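Local coordinates for N-acetyltransferase family protein (Bacillus anthracis, PDB 3LNB) that transfers the acetyl group of acetyl-coenzyme A to the nitrogen of arylamines, inactivating the drug sulfamethoxazole, at residues A[53-58]-A[162-167]; A[113-118]-A[141-146]; A[68-73]-A[248-253]. The protein carries 1 engineered substitution. One frame throughout, in Å; residues are numbered along the deposited sequence.

Contact 1: residues A[53-58]-A[162-167]. With FMT (formic acid), chain C.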
loop_
_atom_site.group_PDB
_atom_site.type_symbol
_atom_site.label_atom_id
_atom_site.label_comp_id
_atom_site.label_asym_id
_atom_site.label_seq_id
_atom_site.Cartn_x
_atom_site.Cartn_y
_atom_site.Cartn_z
ATOM N N ASN A 53 -5.861 3.957 18.640
ATOM C CA ASN A 53 -7.015 3.114 18.388
ATOM C C ASN A 53 -7.752 3.468 17.108
ATOM O O ASN A 53 -8.566 2.687 16.642
ATOM C CB ASN A 53 -7.986 3.145 19.579
ATOM C CG ASN A 53 -7.415 2.467 20.823
ATOM O OD1 ASN A 53 -6.432 1.722 20.749
ATOM N ND2 ASN A 53 -8.041 2.711 21.970
ATOM N N ASP A 54 -7.461 4.633 16.533
ATOM C CA ASP A 54 -8.120 5.069 15.299
ATOM C C ASP A 54 -7.395 4.636 14.026
ATOM O O ASP A 54 -7.876 4.892 12.911
ATOM C CB ASP A 54 -8.257 6.593 15.278
ATOM C CG ASP A 54 -9.170 7.115 16.366
ATOM O OD1 ASP A 54 -10.339 6.682 16.399
ATOM O OD2 ASP A 54 -8.723 7.957 17.180
ATOM N N LEU A 55 -6.243 3.990 14.188
ATOM C CA LEU A 55 -5.448 3.559 13.045
ATOM C C LEU A 55 -6.127 2.494 12.186
ATOM O O LEU A 55 -5.938 2.459 10.969
ATOM C CB LEU A 55 -4.074 3.065 13.514
ATOM C CG LEU A 55 -3.175 4.152 14.115
ATOM C CD1 LEU A 55 -1.901 3.543 14.683
ATOM C CD2 LEU A 55 -2.852 5.181 13.052
ATOM N N ASP A 56 -6.916 1.636 12.823
ATOM C CA ASP A 56 -7.623 0.574 12.128
ATOM C C ASP A 56 -8.600 1.167 11.124
ATOM O O ASP A 56 -8.687 0.720 9.980
ATOM C CB ASP A 56 -8.361 -0.275 13.154
ATOM C CG ASP A 56 -7.447 -0.730 14.272
ATOM O OD1 ASP A 56 -6.880 -1.835 14.168
ATOM O OD2 ASP A 56 -7.268 0.041 15.241
ATOM N N GLU A 57 -9.330 2.182 11.571
ATOM C CA GLU A 57 -10.298 2.866 10.732
ATOM C C GLU A 57 -9.592 3.541 9.566
ATOM O O GLU A 57 -10.088 3.526 8.445
ATOM C CB GLU A 57 -11.060 3.902 11.560
ATOM C CG GLU A 57 -11.778 4.950 10.746
ATOM C CD GLU A 57 -12.669 5.828 11.595
ATOM O OE1 GLU A 57 -12.230 6.261 12.684
ATOM O OE2 GLU A 57 -13.813 6.088 11.166
ATOM N N ILE A 58 -8.428 4.127 9.833
ATOM C CA ILE A 58 -7.666 4.793 8.778
ATOM C C ILE A 58 -7.251 3.778 7.721
ATOM O O ILE A 58 -7.491 3.980 6.533
ATOM C CB ILE A 58 -6.392 5.477 9.329
ATOM C CG1 ILE A 58 -6.773 6.574 10.320
ATOM C CG2 ILE A 58 -5.574 6.078 8.176
ATOM C CD1 ILE A 58 -7.535 7.713 9.697
ATOM N N LEU A 162 -4.627 -4.045 7.570
ATOM C CA LEU A 162 -5.745 -3.234 8.052
ATOM C C LEU A 162 -5.722 -2.974 9.562
ATOM O O LEU A 162 -6.726 -2.572 10.150
ATOM C CB LEU A 162 -7.071 -3.882 7.649
ATOM C CG LEU A 162 -7.255 -4.131 6.148
ATOM C CD1 LEU A 162 -8.638 -4.722 5.902
ATOM C CD2 LEU A 162 -7.078 -2.826 5.361
ATOM N N HIS A 163 -4.565 -3.212 10.176
ATOM C CA HIS A 163 -4.339 -2.987 11.611
ATOM C C HIS A 163 -2.830 -2.886 11.809
ATOM O O HIS A 163 -2.059 -3.464 11.044
ATOM C CB HIS A 163 -4.802 -4.181 12.464
ATOM C CG HIS A 163 -6.236 -4.556 12.283
ATOM N ND1 HIS A 163 -7.272 -3.850 12.857
ATOM C CD2 HIS A 163 -6.809 -5.566 11.586
ATOM C CE1 HIS A 163 -8.420 -4.409 12.520
ATOM N NE2 HIS A 163 -8.167 -5.451 11.750
ATOM N N PRO A 164 -2.383 -2.137 12.826
ATOM C CA PRO A 164 -0.936 -2.062 13.027
ATOM C C PRO A 164 -0.486 -3.487 13.347
ATOM O O PRO A 164 -1.200 -4.211 14.039
ATOM C CB PRO A 164 -0.807 -1.148 14.241
ATOM C CG PRO A 164 -1.972 -0.233 14.097
ATOM C CD PRO A 164 -3.086 -1.159 13.676
ATOM N N VAL A 165 0.675 -3.899 12.846
ATOM C CA VAL A 165 1.170 -5.246 13.124
ATOM C C VAL A 165 2.314 -5.113 14.127
ATOM O O VAL A 165 3.373 -4.574 13.811
ATOM C CB VAL A 165 1.663 -5.933 11.837
ATOM C CG1 VAL A 165 1.946 -7.410 12.107
ATOM C CG2 VAL A 165 0.610 -5.781 10.737
ATOM N N PRO A 166 2.112 -5.615 15.353
ATOM C CA PRO A 166 3.117 -5.539 16.415
ATOM C C PRO A 166 4.371 -6.363 16.226
ATOM O O PRO A 166 4.307 -7.518 15.809
ATOM C CB PRO A 166 2.337 -5.972 17.653
ATOM C CG PRO A 166 1.417 -7.032 17.088
ATOM C CD PRO A 166 0.932 -6.383 15.796
ATOM N N PHE A 167 5.511 -5.753 16.549
ATOM C CA PHE A 167 6.805 -6.420 16.468
ATOM C C PHE A 167 6.843 -7.562 17.488
ATOM O O PHE A 167 7.656 -8.478 17.374
ATOM C CB PHE A 167 7.937 -5.438 16.792
ATOM C CG PHE A 167 8.397 -4.615 15.621
ATOM C CD1 PHE A 167 7.485 -3.928 14.828
ATOM C CD2 PHE A 167 9.757 -4.490 15.345
ATOM C CE1 PHE A 167 7.918 -3.120 13.774
ATOM C CE2 PHE A 167 10.206 -3.683 14.291
ATOM C CZ PHE A 167 9.283 -2.998 13.507
HETATM C C FMT C . -10.592 -6.206 9.207
HETATM O O1 FMT C . -10.285 -6.757 10.248
HETATM O O2 FMT C . -10.948 -6.943 8.142
HETATM O O HOH W 1 -9.388 -2.265 9.981
#
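His163 and Asp56 meet side chain to side chain: ring nitrogen ND1 gives its proton to the carboxylate oxygen OD1 of Asp56, with an N-H...O angle of 173°. The modelled separation of His163 ND1 and Asp56 OD1, 2.4 Å, is very short, so the exact length is doubtful although the pairing is clear. The two side chains meet at about a right angle; OD1 lies at the edge of the imidazole, near its plane, while the carboxylate is turned 54° against the ring. Asp56 sets CG anti to its own carbonyl carbon (chi1 -52°), which swings the carboxylate from the helix flank to the loop. The opposite ring nitrogen is used too: His163 NE2 donates to O1 of a formic acid molecule, probably from the crystallisation liquor, at 2.9 Å, so both nitrogens fix the rotation of the ring. The Asp56 carboxylate beside ND1 would tend to favour a protonated imidazole; a formate at NE2, if ionised, would add to this.

The contact ties the first turn of helix 55-65 to the loop that leads into strand 165-166, an outermost strand of the eight-stranded antiparallel sheet. On the buried side, Leu55 CD1 rests 3.8 Å from Pro164 CG; a branched apolar chain and a compact ring suit a place that Tyr150 and Ile152 of strand 148-152 also line. One water bridges the backbones, donating to Asp56 O at 3.1 Å and to Leu162 O at 2.7 Å. Leu162 turns its CD1 toward the formic acid, 3.9 Å from O2, and that molecule also bonds Gln175 N.

Contact 2: residues A[113-118]-A[141-146]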
loop_
_atom_site.group_PDB
_atom_site.type_symbol
_atom_site.label_atom_id
_atom_site.label_comp_id
_atom_site.label_asym_id
_atom_site.label_seq_id
_atom_site.Cartn_x
_atom_site.Cartn_y
_atom_site.Cartn_z
ATOM N N CYS A 113 -0.652 14.140 12.590
ATOM C CA CYS A 113 -1.463 13.689 13.706
ATOM C C CYS A 113 -0.612 13.507 14.959
ATOM O O CYS A 113 -1.132 13.201 16.026
ATOM C CB CYS A 113 -2.183 12.384 13.346
ATOM S SG CYS A 113 -3.559 12.623 12.188
ATOM N N GLY A 114 0.697 13.692 14.819
ATOM C CA GLY A 114 1.592 13.587 15.962
ATOM C C GLY A 114 2.084 12.212 16.382
ATOM O O GLY A 114 2.429 12.014 17.549
ATOM N N PHE A 115 2.108 11.251 15.461
ATOM C CA PHE A 115 2.599 9.921 15.806
ATOM C C PHE A 115 4.106 9.860 15.608
ATOM O O PHE A 115 4.672 10.651 14.850
ATOM C CB PHE A 115 1.958 8.835 14.936
ATOM C CG PHE A 115 0.525 8.539 15.278
ATOM C CD1 PHE A 115 -0.509 9.265 14.699
ATOM C CD2 PHE A 115 0.211 7.529 16.181
ATOM C CE1 PHE A 115 -1.840 8.991 15.014
ATOM C CE2 PHE A 115 -1.116 7.245 16.507
ATOM C CZ PHE A 115 -2.145 7.976 15.924
ATOM N N GLN A 116 4.743 8.925 16.307
ATOM C CA GLN A 116 6.179 8.705 16.189
ATOM C C GLN A 116 6.316 7.680 15.060
ATOM O O GLN A 116 6.243 6.467 15.289
ATOM C CB GLN A 116 6.748 8.111 17.483
ATOM C CG GLN A 116 6.789 9.046 18.673
ATOM C CD GLN A 116 7.288 8.340 19.931
ATOM O OE1 GLN A 116 6.505 7.971 20.808
ATOM N NE2 GLN A 116 8.600 8.133 20.011
ATOM N N VAL A 117 6.496 8.169 13.841
ATOM C CA VAL A 117 6.611 7.287 12.696
ATOM C C VAL A 117 7.790 7.612 11.801
ATOM O O VAL A 117 8.303 8.725 11.815
ATOM C CB VAL A 117 5.339 7.352 11.823
ATOM C CG1 VAL A 117 4.150 6.775 12.577
ATOM C CG2 VAL A 117 5.057 8.795 11.425
ATOM N N TYR A 118 8.229 6.615 11.041
ATOM C CA TYR A 118 9.299 6.795 10.069
ATOM C C TYR A 118 9.157 5.729 8.988
ATOM O O TYR A 118 8.551 4.678 9.211
ATOM C CB TYR A 118 10.696 6.750 10.715
ATOM C CG TYR A 118 11.097 5.450 11.369
ATOM C CD1 TYR A 118 10.739 5.167 12.689
ATOM C CD2 TYR A 118 11.870 4.512 10.674
ATOM C CE1 TYR A 118 11.144 3.978 13.304
ATOM C CE2 TYR A 118 12.279 3.324 11.278
ATOM C CZ TYR A 118 11.916 3.063 12.588
ATOM O OH TYR A 118 12.330 1.896 13.179
ATOM N N ILE A 141 5.770 1.922 6.917
ATOM C CA ILE A 141 5.896 2.809 8.065
ATOM C C ILE A 141 6.112 2.040 9.361
ATOM O O ILE A 141 5.479 1.013 9.594
ATOM C CB ILE A 141 4.614 3.666 8.248
ATOM C CG1 ILE A 141 4.444 4.625 7.070
ATOM C CG2 ILE A 141 4.676 4.431 9.561
ATOM C CD1 ILE A 141 3.071 5.273 7.015
ATOM N N ILE A 142 7.013 2.540 10.198
ATOM C CA ILE A 142 7.254 1.929 11.496
ATOM C C ILE A 142 6.766 2.960 12.514
ATOM O O ILE A 142 7.188 4.113 12.488
ATOM C CB ILE A 142 8.753 1.629 11.731
ATOM C CG1 ILE A 142 9.262 0.650 10.669
ATOM C CG2 ILE A 142 8.960 1.061 13.129
ATOM C CD1 ILE A 142 8.507 -0.667 10.626
ATOM N N LEU A 143 5.857 2.539 13.385
ATOM C CA LEU A 143 5.283 3.414 14.401
ATOM C C LEU A 143 5.696 2.991 15.801
ATOM O O LEU A 143 5.645 1.804 16.137
ATOM C CB LEU A 143 3.746 3.387 14.327
ATOM C CG LEU A 143 3.024 3.993 15.545
ATOM C CD1 LEU A 143 3.045 5.507 15.445
ATOM C CD2 LEU A 143 1.589 3.497 15.625
ATOM N N HIS A 144 6.102 3.963 16.612
ATOM C CA HIS A 144 6.481 3.683 17.988
ATOM C C HIS A 144 5.375 4.242 18.868
ATOM O O HIS A 144 5.103 5.443 18.846
ATOM C CB HIS A 144 7.804 4.353 18.361
ATOM C CG HIS A 144 8.372 3.860 19.653
ATOM N ND1 HIS A 144 8.893 2.592 19.797
ATOM C CD2 HIS A 144 8.435 4.433 20.878
ATOM C CE1 HIS A 144 9.250 2.403 21.055
ATOM N NE2 HIS A 144 8.982 3.505 21.732
ATOM N N HIS A 145 4.744 3.370 19.647
ATOM C CA HIS A 145 3.653 3.787 20.512
ATOM C C HIS A 145 3.658 3.043 21.842
ATOM O O HIS A 145 3.603 1.815 21.877
ATOM C CB HIS A 145 2.315 3.552 19.801
ATOM C CG HIS A 145 1.120 3.850 20.651
ATOM N ND1 HIS A 145 0.777 5.128 21.030
ATOM C CD2 HIS A 145 0.215 3.029 21.235
ATOM C CE1 HIS A 145 -0.286 5.084 21.813
ATOM N NE2 HIS A 145 -0.645 3.821 21.955
ATOM N N ASN A 146 3.720 3.797 22.937
ATOM C CA ASN A 146 3.721 3.206 24.272
ATOM C C ASN A 146 4.775 2.120 24.419
ATOM O O ASN A 146 4.460 0.992 24.818
ATOM C CB ASN A 146 2.355 2.602 24.589
ATOM C CG ASN A 146 1.290 3.646 24.802
ATOM O OD1 ASN A 146 0.136 3.316 25.093
ATOM N ND2 ASN A 146 1.665 4.918 24.667
HETATM O O HOH W 2 3.426 7.408 18.114
#
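Leu143 CD1 and Val117 CG1 press together at 3.3 Å, tighter than usual for two methyl groups, at the apolar centre of an antiparallel beta hairpin formed by strands 116-126 and 131-145. Val117 and Leu143 are a non-hydrogen-bonded pair, and their side chains lie on the sheet face covered by helix 99-112, where Tyr107 and Met111 meet Val117. Leu143 places CG anti to its backbone N (chi1 166°), and this sends CD1 across the strand gap to Val117 and also to Phe115, whose CB is 3.5 Å away. Beta-branched residues suit such a strand: Ile141 lays CG2 against Val117 CB.

On the other face, Tyr118 and Ile142 form a hydrogen-bonded pair. Tyr118 CG sits between backbone N and carbonyl carbon (chi1 63°), folding the ring over its neighbour, and Ile142 CB makes a CH-pi contact 3.8 Å from the ring centroid. Their backbones exchange two bonds, Ile142 N to Tyr118 O at 2.8 Å and the longer, more bent Tyr118 N to Ile142 O.

Toward the hairpin's less buried end, which suits polar chains, Gln116 and His144 run side by side, amide and imidazole planes 72° apart, while His144 ND1 is held by Asp149. His144 N donates to Gln116 O at 2.8 Å. A water stands between the strands in place of a direct bond, accepting from Gln116 N and donating to His144 O, each at 2.7 Å.

Contact 3: residues A[68-73]-A[248-253]; sequences FENLDI and KGAITC. Engineered in segment 68-73: Phe68 (natural residue Tyr). With COA (coenzyme A), chain B.
The Phe68 ring, an engineered replacement for the natural tyrosine, turns its edge to coenzyme A, with the thiol sulfur S1P in its plane; N4P of the pantetheine arm approaches Phe68 CZ obliquely at 3.5 Å. The other flat group, the Asn70 amide, has Gly249 O near its plane at the edge, 3.0 Å from Asn70 ND2, although the amide nitrogen stands above the Gly249 carbonyl plane; ND2 also bonds Phe246 O. Asn70 OD1 accepts from Ile251 N at 2.9 Å. Asn70 CG lies between backbone N and carbonyl carbon (chi1 70°), a torsion that folds the short amide, both donor and acceptor, back over the 249-251 backbone.

Phe68 and Cys253 are a hydrogen-bonded pair of the antiparallel five-stranded sheet, Phe68 N to Cys253 O at 2.7 Å and Cys253 N to Phe68 O at 2.8 Å. Asn70 stands at the N-cap position of helix 71-75, but its side chain makes no capping bond. Glu69 OE2 takes Leu71 N, while OE1 forms a salt bridge with Arg95. Leu71 CD2 packs on Ala250 CB. Phe68, Ile251 and Cys253 belong to the coenzyme A pocket: Ile251 CB touches adenine N3A at 3.7 Å, and Cys253 SG touches the methyl carbon CDP.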
loop_
_atom_site.group_PDB
_atom_site.type_symbol
_atom_site.label_atom_id
_atom_site.label_comp_id
_atom_site.label_asym_id
_atom_site.label_seq_id
_atom_site.Cartn_x
_atom_site.Cartn_y
_atom_site.Cartn_z
ATOM N N PHE A 68 -4.763 0.794 -5.489
ATOM C CA PHE A 68 -3.343 0.485 -5.626
ATOM C C PHE A 68 -3.169 0.459 -7.146
ATOM O O PHE A 68 -3.744 -0.398 -7.819
ATOM C CB PHE A 68 -3.041 -0.898 -5.032
ATOM C CG PHE A 68 -1.640 -1.387 -5.288
ATOM C CD1 PHE A 68 -0.599 -1.060 -4.417
ATOM C CD2 PHE A 68 -1.360 -2.179 -6.402
ATOM C CE1 PHE A 68 0.697 -1.514 -4.651
ATOM C CE2 PHE A 68 -0.064 -2.638 -6.647
ATOM C CZ PHE A 68 0.966 -2.305 -5.768
ATOM N N GLU A 69 -2.409 1.404 -7.693
ATOM C CA GLU A 69 -2.223 1.455 -9.139
ATOM C C GLU A 69 -0.903 2.054 -9.599
ATOM O O GLU A 69 -0.244 2.791 -8.862
ATOM C CB GLU A 69 -3.394 2.205 -9.794
ATOM C CG GLU A 69 -3.752 3.554 -9.154
ATOM C CD GLU A 69 -3.266 4.760 -9.957
ATOM O OE1 GLU A 69 -3.748 5.886 -9.685
ATOM O OE2 GLU A 69 -2.402 4.591 -10.849
ATOM N N ASN A 70 -0.545 1.737 -10.842
ATOM C CA ASN A 70 0.697 2.178 -11.472
ATOM C C ASN A 70 0.415 2.879 -12.801
ATOM O O ASN A 70 1.274 2.894 -13.689
ATOM C CB ASN A 70 1.560 0.957 -11.766
ATOM C CG ASN A 70 0.978 0.102 -12.877
ATOM O OD1 ASN A 70 -0.232 0.127 -13.120
ATOM N ND2 ASN A 70 1.829 -0.662 -13.553
ATOM N N LEU A 71 -0.776 3.454 -12.936
ATOM C CA LEU A 71 -1.169 4.112 -14.179
ATOM C C LEU A 71 -0.268 5.257 -14.659
ATOM O O LEU A 71 -0.175 5.494 -15.863
ATOM C CB LEU A 71 -2.622 4.593 -14.085
ATOM C CG LEU A 71 -3.636 3.528 -13.643
ATOM C CD1 LEU A 71 -5.034 4.117 -13.727
ATOM C CD2 LEU A 71 -3.540 2.280 -14.527
ATOM N N ASP A 72 0.384 5.966 -13.742
ATOM C CA ASP A 72 1.275 7.053 -14.153
ATOM C C ASP A 72 2.507 6.459 -14.821
ATOM O O ASP A 72 3.043 7.025 -15.777
ATOM C CB ASP A 72 1.696 7.911 -12.955
ATOM C CG ASP A 72 0.657 8.961 -12.593
ATOM O OD1 ASP A 72 -0.349 9.097 -13.323
ATOM O OD2 ASP A 72 0.845 9.659 -11.578
ATOM N N ILE A 73 2.955 5.318 -14.302
ATOM C CA ILE A 73 4.104 4.626 -14.869
ATOM C C ILE A 73 3.719 4.211 -16.283
ATOM O O ILE A 73 4.494 4.378 -17.219
ATOM C CB ILE A 73 4.474 3.359 -14.037
ATOM C CG1 ILE A 73 4.928 3.778 -12.634
ATOM C CG2 ILE A 73 5.558 2.560 -14.744
ATOM C CD1 ILE A 73 5.304 2.624 -11.725
ATOM N N LYS A 248 5.501 -3.333 -16.495
ATOM C CA LYS A 248 5.210 -4.329 -17.523
ATOM C C LYS A 248 3.763 -4.321 -18.005
ATOM O O LYS A 248 3.445 -4.900 -19.048
ATOM C CB LYS A 248 5.523 -5.727 -16.991
ATOM C CG LYS A 248 6.929 -5.909 -16.478
ATOM C CD LYS A 248 7.950 -5.839 -17.599
ATOM C CE LYS A 248 9.296 -6.352 -17.110
ATOM N NZ LYS A 248 9.737 -5.636 -15.877
ATOM N N GLY A 249 2.887 -3.680 -17.247
ATOM C CA GLY A 249 1.485 -3.647 -17.619
ATOM C C GLY A 249 0.686 -2.962 -16.530
ATOM O O GLY A 249 1.075 -2.977 -15.362
ATOM N N ALA A 250 -0.439 -2.367 -16.909
ATOM C CA ALA A 250 -1.268 -1.653 -15.953
ATOM C C ALA A 250 -1.923 -2.565 -14.929
ATOM O O ALA A 250 -2.351 -3.684 -15.242
ATOM C CB ALA A 250 -2.334 -0.851 -16.689
ATOM N N ILE A 251 -1.983 -2.079 -13.694
ATOM C CA ILE A 251 -2.619 -2.809 -12.613
ATOM C C ILE A 251 -3.328 -1.798 -11.721
ATOM O O ILE A 251 -2.816 -0.700 -11.469
ATOM C CB ILE A 251 -1.594 -3.621 -11.770
ATOM C CG1 ILE A 251 -2.305 -4.342 -10.613
ATOM C CG2 ILE A 251 -0.539 -2.695 -11.186
ATOM C CD1 ILE A 251 -3.483 -5.212 -11.023
ATOM N N THR A 252 -4.530 -2.155 -11.289
ATOM C CA THR A 252 -5.324 -1.319 -10.400
ATOM C C THR A 252 -6.065 -2.307 -9.517
ATOM O O THR A 252 -6.756 -3.207 -10.015
ATOM C CB THR A 252 -6.335 -0.428 -11.171
ATOM O OG1 THR A 252 -5.624 0.460 -12.047
ATOM C CG2 THR A 252 -7.156 0.417 -10.198
ATOM N N CYS A 253 -5.888 -2.156 -8.207
ATOM C CA CYS A 253 -6.504 -3.048 -7.236
ATOM C C CYS A 253 -7.109 -2.275 -6.076
ATOM O O CYS A 253 -6.619 -1.214 -5.700
ATOM C CB CYS A 253 -5.462 -4.032 -6.701
ATOM S SG CYS A 253 -6.041 -5.105 -5.362
HETATM N N1A COA B . 2.353 -5.541 -11.238
HETATM C C2A COA B . 1.562 -5.571 -12.296
HETATM N N3A COA B . 0.652 -6.516 -12.457
HETATM C C4A COA B . 0.506 -7.481 -11.539
HETATM C C5A COA B . 1.323 -7.486 -10.417
HETATM C C6A COA B . 2.267 -6.476 -10.281
HETATM N N6A COA B . 3.059 -6.428 -9.213
HETATM N N7A COA B . 0.969 -8.526 -9.669
HETATM C C8A COA B . -0.031 -9.150 -10.290
HETATM N N9A COA B . -0.320 -8.516 -11.426
HETATM C C1B COA B . -1.444 -8.844 -12.335
HETATM C C2B COA B . -1.387 -10.269 -12.883
HETATM O O2B COA B . -0.479 -10.332 -13.987
HETATM C C3B COA B . -2.828 -10.437 -13.363
HETATM O O3B COA B . -2.965 -10.003 -14.719
HETATM P P3B COA B . -4.030 -10.747 -15.669
HETATM O O7A COA B . -5.334 -10.951 -15.001
HETATM O O8A COA B . -4.151 -9.854 -17.003
HETATM O O9A COA B . -3.329 -12.133 -16.090
HETATM C C4B COA B . -3.625 -9.523 -12.428
HETATM O O4B COA B . -2.665 -8.870 -11.581
HETATM C C5B COA B . -4.581 -10.326 -11.547
HETATM O O5B COA B . -3.841 -11.226 -10.720
HETATM P P1A COA B . -4.622 -12.335 -9.858
HETATM O O1A COA B . -3.523 -13.006 -8.894
HETATM O O2A COA B . -5.290 -13.330 -10.726
HETATM O O3A COA B . -5.678 -11.530 -8.948
HETATM P P2A COA B . -5.300 -10.766 -7.582
HETATM O O4A COA B . -5.528 -11.841 -6.408
HETATM O O5A COA B . -6.152 -9.568 -7.408
HETATM O O6A COA B . -3.724 -10.437 -7.600
HETATM C CBP COA B . -2.689 -8.323 -6.884
HETATM C CCP COA B . -3.226 -9.170 -8.042
HETATM C CDP COA B . -3.850 -7.885 -5.989
HETATM C CEP COA B . -1.990 -7.087 -7.453
HETATM C CAP COA B . -1.680 -9.139 -6.074
HETATM O OAP COA B . -0.632 -9.589 -6.935
HETATM C C9P COA B . -1.061 -8.307 -4.948
HETATM O O9P COA B . -1.712 -8.005 -3.950
HETATM N N8P COA B . 0.210 -7.967 -5.149
HETATM C C7P COA B . 0.998 -7.188 -4.182
HETATM C C6P COA B . 1.845 -6.140 -4.908
HETATM C C5P COA B . 2.956 -5.603 -4.002
HETATM O O5P COA B . 3.938 -6.296 -3.742
HETATM N N4P COA B . 2.792 -4.363 -3.550
HETATM C C3P COA B . 3.780 -3.728 -2.666
HETATM C C2P COA B . 4.978 -3.208 -3.464
HETATM S S1P COA B . 4.599 -1.768 -4.529
#

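Overall arrangement
Contacts 1 and 2 are neighbours, their centres about 11 Å apart, and both reach the eight-stranded antiparallel sheet; they touch where Leu55 packs on Leu143 and Phe115, and Phe167 on Ile142. Contact 3 lies across the chain's centre, its centre about 26 Å from that of contact 1 and about 29 Å from that of contact 2, in the five-stranded sheet beside coenzyme A. Along the chain the 113-118 and 141-146 hairpin is nested inside the loops closed by both other contacts, while contacts 1 and 3 alternate. Helix 55-65 is followed, after a short link, by strand 68-69, so successive elements carry the chain from the region of one sheet to the cofactor-bearing other.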